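Long-range contacts in conserved Archaeal protein (Sulfolobus acidocaldarius, PDB 4OPC), which reduces the double bonds of the isoprenoid chains of digeranylgeranylglycerophospholipids, using bound FAD, to give the saturated lipids of archaeal membranes: residues Val153-Thr158 with Ile285-Ser290; Asp201-Phe206 with Trp218-Gly223; Ser308-Ala313 with Asn334-Asn339. One frame throughout, in Å; residues are numbered along the deposited sequence.

In the fold
All three contacts are buried, yet each shows how chemistry follows place in the fold. Contacts 1 and 3 adjoin: Ile285 and Ile287 of contact 1 pack on Ala312 of helix 302-322, and Gly288 N probably bonds to Ser308 OG, which ties the FAD-binding sheet to the helix pair behind it. Contact 2 lies about 30 Å from either, centre to centre, in another sheet, although its hairpin is nested in the chain between the strands of contact 1. Contact 1 is parallel strand pairing with a buried carboxylate beside the cofactor; contact 2, an antiparallel hairpin, turns aromatic rings toward the lipid; contact 3 replaces hydrogen bonds with a covalent disulfide.

Contact 1: Val153-Thr158 with Ile285-Ser290; sequences VVVEAT and IVIGDS. With FDA (dihydroflavine-adenine dinucleotide), chain B.
Strands 153-156 and 284-286 run parallel, Glu156 paired with Val286, and three backbone bonds hold them: Ile285 N to Val154 O, Glu156 N to Ile285 O at 2.7 Å, and Ile287 N to Glu156 O. On the face that carries Val155, CD1 of Ile287 presses on CG1 of Val155 at 3.5 Å, tight for two carbons, while CG1 of Ile287 meets CB of Ala157; helix 302-322 covers this side through Ala312. On the other face Glu156 bends at chi2 (-85°), which carries its carboxylate beyond the strand end. There OE1 accepts Ser290 OG at 2.8 Å from above the carboxylate plane, Thr158 OG1 on its syn side, and Thr158 N. This is a Rossmann-type sheet, and the chain leaving it carries a Gly-Asp pair like the second FAD fingerprint of hydroxylase-type flavoproteins. OE2 of Glu156 takes the amides of Phe164 and Arg165, so the buried carboxylate is bound on both oxygens, which probably favours its charged form. A valine here removes that acceptor, and the Ser290 and Thr158 hydroxyls would probably lose the mate that ties the loop after Glu156 to the 3-10 segment at Ser290. Gly288, at a positive phi that suits glycine, brings its CA to 3.3 Å from O2P of the cofactor. Asp289 N bonds to that O2P at 2.8 Å, and OD1 of Asp289 accepts the ribityl O3' at 2.7 Å.

Contact 2: Asp201-Phe206 with Trp218-Gly223; sequences DYLRIF and WYFPKG. With PGT ((1S)-2-{[{[(2R)-2,3-dihydroxypropyl]oxy}(hydroxy)phosphoryl]oxy}-1-[(palmitoyloxy)methyl]ethyl stearate), chain C.
The carbonyl oxygen of Arg204 accepts Tyr219 N at 2.9 Å. A weaker contact comes from the CA-H of Trp218, whose CA stands 3.2 Å from Arg204 O. The return bond, Arg204 N to Tyr219 O, completes an antiparallel hydrogen-bonded pair; Ile205 and Trp218 form the adjacent non-hydrogen-bonded pair. Together they make the beta hairpin of strands 202-206 and 216-221, within the catalytic region of the geranylgeranyl reductase family.

Each face of the hairpin has its own chemistry. On the Arg204 side, the arginine runs extended from CG to NE alongside the tyrosine and lays its guanidinium nearly flat over the CE1 side of the Tyr219 ring, the planes 15° apart and CZ of Arg204 3.4 Å from CE1 of Tyr219. A chi1 of 180° swings the Tyr219 ring away from its own N and alongside the arginine. Outside partners hold the polar ends: Glu198 O takes Arg204 NH2, and Asp256 takes the Tyr219 hydroxyl. CE2 of Phe206 touches CB of Tyr219, which lies at the edge of the phenylalanine ring.

The Ile205 side is hydrophobic. Phe220 sits between two covers: CD1 of Trp218 lies over the centre of one ring face, and CD1 of Leu203 makes a CH-pi contact with the opposite face, 4.1 Å from the centroid. The Trp218 indole sets its own face against the lipid chain, CZ3 standing 3.4 Å from C39 of the bound lipid, and Phe220 also touches the flavin cofactor. Asn228 receives Trp218 NE1. Among the paired residues the guanidinium and phenol lie on one face, and rings and aliphatic branches on the other, consistent with a pocket that takes the isoprenoid chains of the substrate.

Contact 3: Ser308-Ala313 with Asn334-Asn339; sequences SGYCAA and NICYVN
An interhelical disulfide, Cys311 to Cys336, ties helix 302-322 to helix 332-357 where the two run roughly antiparallel, with segment axes 8.8 Å apart at closest approach. The sulfurs are bonded at 2.1 Å, with a torsion of -72° about the S-S bond, close to the quarter turn that disulfides prefer. The two halves are built differently. SG of Cys311 lies beside its own backbone N (chi1 -72°), whereas that of Cys336 extends anti to its backbone N (chi1 170°), and with these torsions the bridge spans CA atoms of Cys311 and Cys336 that lie 5.7 Å apart.

Aromatic side chains flank the bridge. Tyr310, on the same helix as Cys311, brings CE2 of its ring to 4.0 Å from SG of Cys336, an oblique sulfur-aromatic contact. From the partner helix, CB of Tyr337 comes within 4.1 Å of SG of Cys311. The ring of Tyr337 then reaches back to the first helix, where its CE1 meets CB of Ser308 at 3.9 Å. The serine hydroxyl is directed elsewhere, hydrogen-bonded to the carbonyl of Ala305 and the amide of Gly288, and its CB and backbone meet the tyrosine ring. The hydroxyl of Tyr337 is hydrogen-bonded to Gln345 OE1, and its side chain neighbours that of Tyr341, which binds the lipid.

Between these two segments no hydrogen bond crosses; the join is one covalent link padded by sulfur, ring and methylene contacts. Such a bridge does not depend on the exact alignment of donors and acceptors, but it does depend on the cysteines remaining oxidised, and reduction would probably remove the one covalent tie and leave noncovalent contacts between the two segments.

Contact 1: Val153-Thr158 with Ile285-Ser290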
loop_
_atom_site.group_PDB
_atom_site.type_symbol
_atom_site.label_atom_id
_atom_site.label_comp_id
_atom_site.label_asym_id
_atom_site.label_seq_id
_atom_site.Cartn_x
_atom_site.Cartn_y
_atom_site.Cartn_z
ATOM N N VAL A 153 -21.689 -8.583 5.720
ATOM C CA VAL A 153 -20.637 -7.845 5.027
ATOM C C VAL A 153 -19.457 -8.771 4.770
ATOM O O VAL A 153 -19.037 -9.527 5.658
ATOM C CB VAL A 153 -20.128 -6.626 5.849
ATOM C CG1 VAL A 153 -19.175 -5.770 5.012
ATOM C CG2 VAL A 153 -21.276 -5.773 6.345
ATOM N N VAL A 154 -18.941 -8.723 3.553
ATOM C CA VAL A 154 -17.678 -9.350 3.200
ATOM C C VAL A 154 -16.611 -8.256 3.222
ATOM O O VAL A 154 -16.815 -7.168 2.665
ATOM C CB VAL A 154 -17.727 -9.978 1.796
ATOM C CG1 VAL A 154 -16.322 -10.340 1.312
ATOM C CG2 VAL A 154 -18.597 -11.227 1.786
ATOM N N VAL A 155 -15.495 -8.527 3.889
ATOM C CA VAL A 155 -14.337 -7.649 3.826
ATOM C C VAL A 155 -13.374 -8.296 2.846
ATOM O O VAL A 155 -12.863 -9.393 3.095
ATOM C CB VAL A 155 -13.680 -7.482 5.211
ATOM C CG1 VAL A 155 -12.398 -6.686 5.089
ATOM C CG2 VAL A 155 -14.645 -6.803 6.174
ATOM N N GLU A 156 -13.179 -7.651 1.698
ATOM C CA GLU A 156 -12.327 -8.168 0.639
ATOM C C GLU A 156 -10.913 -7.660 0.887
ATOM O O GLU A 156 -10.614 -6.484 0.684
ATOM C CB GLU A 156 -12.844 -7.688 -0.726
ATOM C CG GLU A 156 -12.774 -8.728 -1.843
ATOM C CD GLU A 156 -11.426 -8.798 -2.554
ATOM O OE1 GLU A 156 -10.411 -8.379 -1.970
ATOM O OE2 GLU A 156 -11.372 -9.322 -3.687
ATOM N N ALA A 157 -10.053 -8.560 1.341
ATOM C CA ALA A 157 -8.699 -8.224 1.746
ATOM C C ALA A 157 -7.716 -9.169 1.050
ATOM O O ALA A 157 -6.751 -9.644 1.655
ATOM C CB ALA A 157 -8.573 -8.322 3.261
ATOM N N THR A 158 -7.971 -9.433 -0.229
ATOM C CA THR A 158 -7.243 -10.466 -0.970
ATOM C C THR A 158 -5.920 -9.992 -1.575
ATOM O O THR A 158 -5.270 -10.724 -2.328
ATOM C CB THR A 158 -8.110 -11.058 -2.102
ATOM O OG1 THR A 158 -8.411 -10.022 -3.049
ATOM C CG2 THR A 158 -9.406 -11.682 -1.563
ATOM N N ILE A 285 -16.976 -4.442 1.671
ATOM C CA ILE A 285 -15.944 -3.413 1.802
ATOM C C ILE A 285 -14.636 -4.013 1.310
ATOM O O ILE A 285 -14.370 -5.201 1.546
ATOM C CB ILE A 285 -15.815 -2.933 3.257
ATOM C CG1 ILE A 285 -16.995 -2.024 3.614
ATOM C CG2 ILE A 285 -14.456 -2.233 3.506
ATOM C CD1 ILE A 285 -17.052 -1.668 5.098
ATOM N N VAL A 286 -13.828 -3.209 0.614
ATOM C CA VAL A 286 -12.542 -3.637 0.090
ATOM C C VAL A 286 -11.425 -2.876 0.791
ATOM O O VAL A 286 -11.514 -1.658 0.968
ATOM C CB VAL A 286 -12.478 -3.363 -1.425
ATOM C CG1 VAL A 286 -11.149 -3.833 -2.002
ATOM C CG2 VAL A 286 -13.643 -4.044 -2.125
ATOM N N ILE A 287 -10.377 -3.591 1.199
ATOM C CA ILE A 287 -9.281 -2.988 1.959
ATOM C C ILE A 287 -7.912 -3.462 1.463
ATOM O O ILE A 287 -7.810 -4.408 0.665
ATOM C CB ILE A 287 -9.415 -3.241 3.481
ATOM C CG1 ILE A 287 -9.353 -4.738 3.787
ATOM C CG2 ILE A 287 -10.704 -2.635 4.028
ATOM C CD1 ILE A 287 -9.319 -5.041 5.281
ATOM N N GLY A 288 -6.856 -2.800 1.924
ATOM C CA GLY A 288 -5.502 -3.192 1.573
ATOM C C GLY A 288 -5.174 -3.056 0.095
ATOM O O GLY A 288 -5.782 -2.246 -0.627
ATOM N N ASP A 289 -4.213 -3.852 -0.363
ATOM C CA ASP A 289 -3.812 -3.790 -1.768
ATOM C C ASP A 289 -4.992 -4.008 -2.718
ATOM O O ASP A 289 -4.999 -3.444 -3.814
ATOM C CB ASP A 289 -2.726 -4.824 -2.110
ATOM C CG ASP A 289 -1.341 -4.458 -1.582
ATOM O OD1 ASP A 289 -1.165 -3.376 -0.987
ATOM O OD2 ASP A 289 -0.415 -5.282 -1.783
ATOM N N SER A 290 -5.965 -4.835 -2.328
ATOM C CA SER A 290 -7.133 -5.040 -3.175
ATOM C C SER A 290 -7.883 -3.742 -3.427
ATOM O O SER A 290 -8.508 -3.590 -4.466
ATOM C CB SER A 290 -8.063 -6.069 -2.538
ATOM O OG SER A 290 -9.161 -6.319 -3.396
HETATM P PA FDA B . -1.501 -9.343 1.214
HETATM O O1A FDA B . -1.185 -9.687 -0.189
HETATM O O2A FDA B . -0.338 -9.244 2.194
HETATM O O5B FDA B . -2.518 -10.410 1.791
HETATM C C5B FDA B . -3.599 -10.908 0.977
HETATM C C4B FDA B . -3.994 -12.251 1.530
HETATM O O4B FDA B . -5.196 -12.704 0.874
HETATM C C3B FDA B . -2.952 -13.360 1.348
HETATM O O3B FDA B . -2.549 -13.897 2.606
HETATM C C2B FDA B . -3.645 -14.369 0.412
HETATM O O2B FDA B . -3.288 -15.713 0.695
HETATM C C1B FDA B . -5.114 -14.105 0.706
HETATM N N9A FDA B . -6.071 -14.441 -0.342
HETATM C C8A FDA B . -6.113 -13.940 -1.620
HETATM N N7A FDA B . -7.140 -14.359 -2.323
HETATM C C5A FDA B . -7.827 -15.182 -1.442
HETATM C C6A FDA B . -9.036 -15.893 -1.559
HETATM N N6A FDA B . -9.823 -15.849 -2.636
HETATM N N1A FDA B . -9.468 -16.571 -0.477
HETATM C C2A FDA B . -8.705 -16.585 0.621
HETATM N N3A FDA B . -7.571 -15.924 0.862
HETATM C C4A FDA B . -7.199 -15.213 -0.209
HETATM N N1 FDA B . 4.828 -1.900 2.374
HETATM C C2 FDA B . 5.330 -1.350 3.527
HETATM O O2 FDA B . 4.598 -0.806 4.347
HETATM N N3 FDA B . 6.679 -1.464 3.737
HETATM C C4 FDA B . 7.619 -1.974 2.865
HETATM O O4 FDA B . 8.777 -2.135 3.244
HETATM C C4X FDA B . 7.058 -2.468 1.668
HETATM N N5 FDA B . 7.883 -3.032 0.739
HETATM C C5X FDA B . 7.359 -3.814 -0.269
HETATM C C6 FDA B . 8.188 -4.612 -1.046
HETATM C C7 FDA B . 7.679 -5.475 -2.004
HETATM C C7M FDA B . 8.613 -6.412 -2.725
HETATM C C8 FDA B . 6.295 -5.511 -2.232
HETATM C C8M FDA B . 5.704 -6.491 -3.219
HETATM C C9 FDA B . 5.457 -4.696 -1.468
HETATM C C9A FDA B . 5.970 -3.866 -0.477
HETATM N N10 FDA B . 5.149 -3.059 0.343
HETATM C C10 FDA B . 5.684 -2.472 1.468
HETATM C "C1'" FDA B . 3.670 -3.084 0.219
HETATM C "C2'" FDA B . 3.052 -4.029 1.267
HETATM O "O2'" FDA B . 3.770 -5.265 1.316
HETATM C "C3'" FDA B . 1.591 -4.329 0.919
HETATM O "O3'" FDA B . 0.944 -3.099 0.624
HETATM C "C4'" FDA B . 0.776 -4.997 2.036
HETATM O "O4'" FDA B . 1.466 -6.113 2.596
HETATM C "C5'" FDA B . -0.586 -5.424 1.539
HETATM O "O5'" FDA B . -1.286 -6.139 2.576
HETATM P P FDA B . -2.674 -6.843 2.248
HETATM O O1P FDA B . -3.135 -7.462 3.503
HETATM O O2P FDA B . -3.623 -5.898 1.526
HETATM O O3P FDA B . -2.321 -7.957 1.156
#

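Contact 2: Asp201-Phe206 with Trp218-Gly223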
loop_
_atom_site.group_PDB
_atom_site.type_symbol
_atom_site.label_atom_id
_atom_site.label_comp_id
_atom_site.label_asym_id
_atom_site.label_seq_id
_atom_site.Cartn_x
_atom_site.Cartn_y
_atom_site.Cartn_z
ATOM N N ASP A 201 20.392 1.647 11.789
ATOM C CA ASP A 201 19.061 2.142 12.137
ATOM C C ASP A 201 18.433 3.013 11.043
ATOM O O ASP A 201 17.320 3.510 11.204
ATOM C CB ASP A 201 19.068 2.873 13.489
ATOM C CG ASP A 201 20.081 4.015 13.551
ATOM O OD1 ASP A 201 21.110 3.971 12.844
ATOM O OD2 ASP A 201 19.848 4.952 14.346
ATOM N N TYR A 202 19.129 3.167 9.922
ATOM C CA TYR A 202 18.585 3.919 8.798
ATOM C C TYR A 202 18.337 3.035 7.582
ATOM O O TYR A 202 19.227 2.292 7.153
ATOM C CB TYR A 202 19.513 5.084 8.426
ATOM C CG TYR A 202 19.362 6.261 9.359
ATOM C CD1 TYR A 202 19.946 6.249 10.620
ATOM C CD2 TYR A 202 18.607 7.369 8.993
ATOM C CE1 TYR A 202 19.792 7.319 11.487
ATOM C CE2 TYR A 202 18.449 8.444 9.855
ATOM C CZ TYR A 202 19.041 8.410 11.097
ATOM O OH TYR A 202 18.883 9.476 11.948
ATOM N N LEU A 203 17.131 3.122 7.028
ATOM C CA LEU A 203 16.849 2.517 5.732
ATOM C C LEU A 203 17.580 3.291 4.645
ATOM O O LEU A 203 17.849 4.486 4.797
ATOM C CB LEU A 203 15.361 2.582 5.430
ATOM C CG LEU A 203 14.430 1.998 6.492
ATOM C CD1 LEU A 203 13.000 2.150 6.020
ATOM C CD2 LEU A 203 14.769 0.536 6.789
ATOM N N ARG A 204 17.904 2.609 3.550
ATOM C CA ARG A 204 18.486 3.277 2.392
ATOM C C ARG A 204 17.588 3.095 1.188
ATOM O O ARG A 204 17.164 1.987 0.879
ATOM C CB ARG A 204 19.880 2.736 2.076
ATOM C CG ARG A 204 20.842 2.774 3.249
ATOM C CD ARG A 204 22.151 2.082 2.905
ATOM N NE ARG A 204 22.904 1.765 4.111
ATOM C CZ ARG A 204 24.038 1.071 4.127
ATOM N NH1 ARG A 204 24.557 0.609 2.995
ATOM N NH2 ARG A 204 24.655 0.839 5.281
ATOM N N ILE A 205 17.306 4.200 0.508
ATOM C CA ILE A 205 16.528 4.191 -0.723
ATOM C C ILE A 205 17.380 4.850 -1.798
ATOM O O ILE A 205 17.904 5.952 -1.593
ATOM C CB ILE A 205 15.204 4.953 -0.554
ATOM C CG1 ILE A 205 14.290 4.158 0.384
ATOM C CG2 ILE A 205 14.522 5.164 -1.906
ATOM C CD1 ILE A 205 12.956 4.834 0.665
ATOM N N PHE A 206 17.541 4.176 -2.933
ATOM C CA PHE A 206 18.393 4.649 -4.013
ATOM C C PHE A 206 17.541 4.933 -5.231
ATOM O O PHE A 206 16.971 4.019 -5.834
ATOM C CB PHE A 206 19.436 3.589 -4.371
ATOM C CG PHE A 206 20.293 3.141 -3.217
ATOM C CD1 PHE A 206 21.486 3.778 -2.928
ATOM C CD2 PHE A 206 19.917 2.053 -2.446
ATOM C CE1 PHE A 206 22.286 3.339 -1.877
ATOM C CE2 PHE A 206 20.713 1.622 -1.399
ATOM C CZ PHE A 206 21.886 2.266 -1.116
ATOM N N TRP A 218 16.370 -0.491 -2.784
ATOM C CA TRP A 218 16.436 -0.254 -1.354
ATOM C C TRP A 218 17.341 -1.227 -0.637
ATOM O O TRP A 218 17.620 -2.321 -1.131
ATOM C CB TRP A 218 15.043 -0.275 -0.726
ATOM C CG TRP A 218 14.390 -1.625 -0.609
ATOM C CD1 TRP A 218 14.590 -2.550 0.379
ATOM C CD2 TRP A 218 13.383 -2.171 -1.474
ATOM N NE1 TRP A 218 13.792 -3.651 0.162
ATOM C CE2 TRP A 218 13.037 -3.439 -0.963
ATOM C CE3 TRP A 218 12.753 -1.715 -2.641
ATOM C CZ2 TRP A 218 12.076 -4.250 -1.570
ATOM C CZ3 TRP A 218 11.815 -2.516 -3.245
ATOM C CH2 TRP A 218 11.477 -3.772 -2.706
ATOM N N TYR A 219 17.766 -0.820 0.556
ATOM C CA TYR A 219 18.646 -1.595 1.416
ATOM C C TYR A 219 18.128 -1.298 2.825
ATOM O O TYR A 219 18.413 -0.236 3.388
ATOM C CB TYR A 219 20.092 -1.121 1.186
ATOM C CG TYR A 219 21.193 -1.789 1.986
ATOM C CD1 TYR A 219 21.443 -1.420 3.302
ATOM C CD2 TYR A 219 22.032 -2.732 1.398
ATOM C CE1 TYR A 219 22.477 -1.989 4.022
ATOM C CE2 TYR A 219 23.077 -3.311 2.114
ATOM C CZ TYR A 219 23.289 -2.930 3.425
ATOM O OH TYR A 219 24.314 -3.478 4.168
ATOM N N PHE A 220 17.323 -2.218 3.358
ATOM C CA PHE A 220 16.628 -2.019 4.628
ATOM C C PHE A 220 17.266 -2.951 5.669
ATOM O O PHE A 220 16.999 -4.161 5.658
ATOM C CB PHE A 220 15.137 -2.386 4.489
ATOM C CG PHE A 220 14.302 -1.401 3.701
ATOM C CD1 PHE A 220 14.821 -0.219 3.192
ATOM C CD2 PHE A 220 12.961 -1.672 3.495
ATOM C CE1 PHE A 220 14.010 0.664 2.484
ATOM C CE2 PHE A 220 12.154 -0.805 2.798
ATOM C CZ PHE A 220 12.671 0.371 2.292
ATOM N N PRO A 221 18.103 -2.407 6.573
ATOM C CA PRO A 221 18.761 -3.313 7.528
ATOM C C PRO A 221 17.772 -3.955 8.494
ATOM O O PRO A 221 16.865 -3.292 9.016
ATOM C CB PRO A 221 19.725 -2.392 8.289
ATOM C CG PRO A 221 19.952 -1.206 7.349
ATOM C CD PRO A 221 18.610 -1.026 6.684
ATOM N N LYS A 222 17.961 -5.252 8.714
ATOM C CA LYS A 222 17.174 -6.015 9.677
ATOM C C LYS A 222 18.010 -6.384 10.905
ATOM O O LYS A 222 17.583 -7.185 11.744
ATOM C CB LYS A 222 16.626 -7.279 9.017
ATOM C CG LYS A 222 15.418 -7.036 8.116
ATOM C CD LYS A 222 14.924 -8.342 7.506
ATOM C CE LYS A 222 13.582 -8.180 6.808
ATOM N NZ LYS A 222 12.451 -8.067 7.778
ATOM N N GLY A 223 19.193 -5.788 11.002
ATOM C CA GLY A 223 20.124 -6.050 12.083
ATOM C C GLY A 223 21.459 -5.455 11.691
ATOM O O GLY A 223 21.551 -4.731 10.694
HETATM C C48 PGT C . 8.184 6.063 -7.601
HETATM C C47 PGT C . 6.814 5.443 -7.416
HETATM C C46 PGT C . 6.964 3.955 -7.181
HETATM C C45 PGT C . 7.882 3.722 -5.997
HETATM C C44 PGT C . 7.577 2.392 -5.339
HETATM C C43 PGT C . 8.659 1.385 -5.680
HETATM C C42 PGT C . 8.238 0.031 -5.152
HETATM C C41 PGT C . 8.246 0.103 -3.646
HETATM C C40 PGT C . 8.496 -1.263 -3.056
HETATM C C39 PGT C . 9.182 -1.055 -1.725
HETATM C C38 PGT C . 8.324 -0.180 -0.847
HETATM C C37 PGT C . 9.097 0.160 0.404
HETATM C C36 PGT C . 8.189 0.943 1.319
HETATM C C35 PGT C . 8.981 1.598 2.426
HETATM C C34 PGT C . 8.022 2.323 3.350
HETATM C C33 PGT C . 8.752 3.265 4.283
HETATM C C32 PGT C . 8.100 3.286 5.653
HETATM C C31 PGT C . 6.870 4.179 5.699
HETATM O O31 PGT C . 5.828 3.697 6.104
HETATM O O2 PGT C . 6.903 5.532 5.279
HETATM C C2 PGT C . 6.983 6.518 6.292
HETATM C C1 PGT C . 5.645 6.835 6.928
HETATM O O3P PGT C . 4.586 5.930 6.683
HETATM P P PGT C . 3.313 6.463 5.900
HETATM O O1P PGT C . 3.872 7.336 4.799
HETATM O O2P PGT C . 2.492 5.325 5.313
HETATM O O4P PGT C . 2.347 7.341 6.813
HETATM C C4 PGT C . 2.742 7.863 8.065
HETATM C C5 PGT C . 1.671 8.761 8.643
HETATM O O5 PGT C . 1.268 8.263 9.898
HETATM C C6 PGT C . 0.490 8.809 7.703
HETATM O O6 PGT C . -0.606 8.097 8.229
HETATM C C3 PGT C . 7.448 7.854 5.740
HETATM O O3 PGT C . 8.768 7.831 5.252
HETATM C C11 PGT C . 8.950 8.689 4.150
HETATM O O11 PGT C . 8.485 9.811 4.174
HETATM C C12 PGT C . 9.716 8.210 2.934
HETATM C C13 PGT C . 10.191 9.385 2.106
HETATM C C14 PGT C . 10.929 8.865 0.890
HETATM C C15 PGT C . 10.010 8.846 -0.313
HETATM C C16 PGT C . 10.783 8.460 -1.557
HETATM C C17 PGT C . 10.500 9.476 -2.642
HETATM C C18 PGT C . 11.478 9.317 -3.786
HETATM C C19 PGT C . 11.382 10.516 -4.709
HETATM C C20 PGT C . 11.965 11.751 -4.050
HETATM C C21 PGT C . 13.088 12.303 -4.907
HETATM C C22 PGT C . 13.160 13.810 -4.781
HETATM C C23 PGT C . 13.808 14.370 -6.029
HETATM C C24 PGT C . 13.650 15.874 -6.070
HETATM C C25 PGT C . 13.028 16.286 -7.387
HETATM C C26 PGT C . 11.802 17.137 -7.129
#

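Contact 3: Ser308-Ala313 with Asn334-Asn339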
loop_
_atom_site.group_PDB
_atom_site.type_symbol
_atom_site.label_atom_id
_atom_site.label_comp_id
_atom_site.label_asym_id
_atom_site.label_seq_id
_atom_site.Cartn_x
_atom_site.Cartn_y
_atom_site.Cartn_z
ATOM N N SER A 308 -6.857 1.021 6.579
ATOM C CA SER A 308 -8.065 0.567 5.900
ATOM C C SER A 308 -8.838 -0.477 6.724
ATOM O O SER A 308 -10.060 -0.463 6.710
ATOM C CB SER A 308 -7.767 0.101 4.457
ATOM O OG SER A 308 -7.051 -1.128 4.418
ATOM N N GLY A 309 -8.140 -1.336 7.465
ATOM C CA GLY A 309 -8.816 -2.287 8.334
ATOM C C GLY A 309 -9.546 -1.593 9.468
ATOM O O GLY A 309 -10.663 -1.990 9.841
ATOM N N TYR A 310 -8.905 -0.581 10.047
ATOM C CA TYR A 310 -9.519 0.266 11.059
ATOM C C TYR A 310 -10.803 0.913 10.525
ATOM O O TYR A 310 -11.840 0.875 11.184
ATOM C CB TYR A 310 -8.501 1.311 11.540
ATOM C CG TYR A 310 -9.070 2.493 12.298
ATOM C CD1 TYR A 310 -9.206 2.457 13.672
ATOM C CD2 TYR A 310 -9.440 3.659 11.628
ATOM C CE1 TYR A 310 -9.721 3.541 14.366
ATOM C CE2 TYR A 310 -9.954 4.743 12.308
ATOM C CZ TYR A 310 -10.092 4.677 13.678
ATOM O OH TYR A 310 -10.601 5.755 14.367
ATOM N N CYS A 311 -10.735 1.495 9.334
ATOM C CA CYS A 311 -11.909 2.170 8.782
ATOM C C CYS A 311 -13.004 1.173 8.444
ATOM O O CYS A 311 -14.187 1.469 8.603
ATOM C CB CYS A 311 -11.537 2.970 7.532
ATOM S SG CYS A 311 -10.563 4.475 7.881
ATOM N N ALA A 312 -12.618 -0.012 7.978
ATOM C CA ALA A 312 -13.609 -1.037 7.691
ATOM C C ALA A 312 -14.347 -1.459 8.948
ATOM O O ALA A 312 -15.573 -1.590 8.944
ATOM C CB ALA A 312 -12.957 -2.240 7.034
ATOM N N ALA A 313 -13.601 -1.678 10.023
ATOM C CA ALA A 313 -14.219 -2.075 11.281
ATOM C C ALA A 313 -15.202 -1.004 11.754
ATOM O O ALA A 313 -16.319 -1.317 12.199
ATOM C CB ALA A 313 -13.164 -2.331 12.327
ATOM N N ASN A 334 -15.524 4.900 3.128
ATOM C CA ASN A 334 -14.894 5.843 2.214
ATOM C C ASN A 334 -14.543 7.140 2.917
ATOM O O ASN A 334 -13.439 7.652 2.764
ATOM C CB ASN A 334 -15.823 6.152 1.050
ATOM C CG ASN A 334 -15.960 4.999 0.091
ATOM O OD1 ASN A 334 -14.976 4.358 -0.258
ATOM N ND2 ASN A 334 -17.180 4.736 -0.347
ATOM N N ILE A 335 -15.488 7.679 3.679
ATOM C CA ILE A 335 -15.251 8.946 4.368
ATOM C C ILE A 335 -14.051 8.841 5.313
ATOM O O ILE A 335 -13.143 9.685 5.287
ATOM C CB ILE A 335 -16.483 9.385 5.162
ATOM C CG1 ILE A 335 -17.727 9.445 4.263
ATOM C CG2 ILE A 335 -16.212 10.719 5.853
ATOM C CD1 ILE A 335 -17.551 10.283 3.026
ATOM N N CYS A 336 -14.043 7.792 6.130
ATOM C CA CYS A 336 -12.957 7.545 7.079
ATOM C C CYS A 336 -11.633 7.367 6.352
ATOM O O CYS A 336 -10.643 8.038 6.678
ATOM C CB CYS A 336 -13.270 6.293 7.920
ATOM S SG CYS A 336 -11.919 5.622 8.992
ATOM N N TYR A 337 -11.601 6.491 5.348
ATOM C CA TYR A 337 -10.329 6.210 4.687
ATOM C C TYR A 337 -9.771 7.402 3.919
ATOM O O TYR A 337 -8.567 7.665 3.988
ATOM C CB TYR A 337 -10.392 4.968 3.784
ATOM C CG TYR A 337 -9.018 4.650 3.288
ATOM C CD1 TYR A 337 -8.096 4.010 4.110
ATOM C CD2 TYR A 337 -8.590 5.072 2.038
ATOM C CE1 TYR A 337 -6.803 3.766 3.677
ATOM C CE2 TYR A 337 -7.299 4.832 1.606
ATOM C CZ TYR A 337 -6.409 4.183 2.436
ATOM O OH TYR A 337 -5.115 3.950 2.044
ATOM N N VAL A 338 -10.625 8.115 3.192
ATOM C CA VAL A 338 -10.168 9.314 2.486
ATOM C C VAL A 338 -9.623 10.359 3.466
ATOM O O VAL A 338 -8.568 10.946 3.215
ATOM C CB VAL A 338 -11.277 9.897 1.581
ATOM C CG1 VAL A 338 -10.871 11.257 1.048
ATOM C CG2 VAL A 338 -11.574 8.928 0.428
ATOM N N ASN A 339 -10.287 10.552 4.599
ATOM C CA ASN A 339 -9.776 11.490 5.597
ATOM C C ASN A 339 -8.439 11.047 6.195
ATOM O O ASN A 339 -7.541 11.864 6.405
ATOM C CB ASN A 339 -10.789 11.703 6.721
ATOM C CG ASN A 339 -11.988 12.524 6.285
ATOM O OD1 ASN A 339 -11.941 13.229 5.279
ATOM N ND2 ASN A 339 -13.070 12.441 7.050
#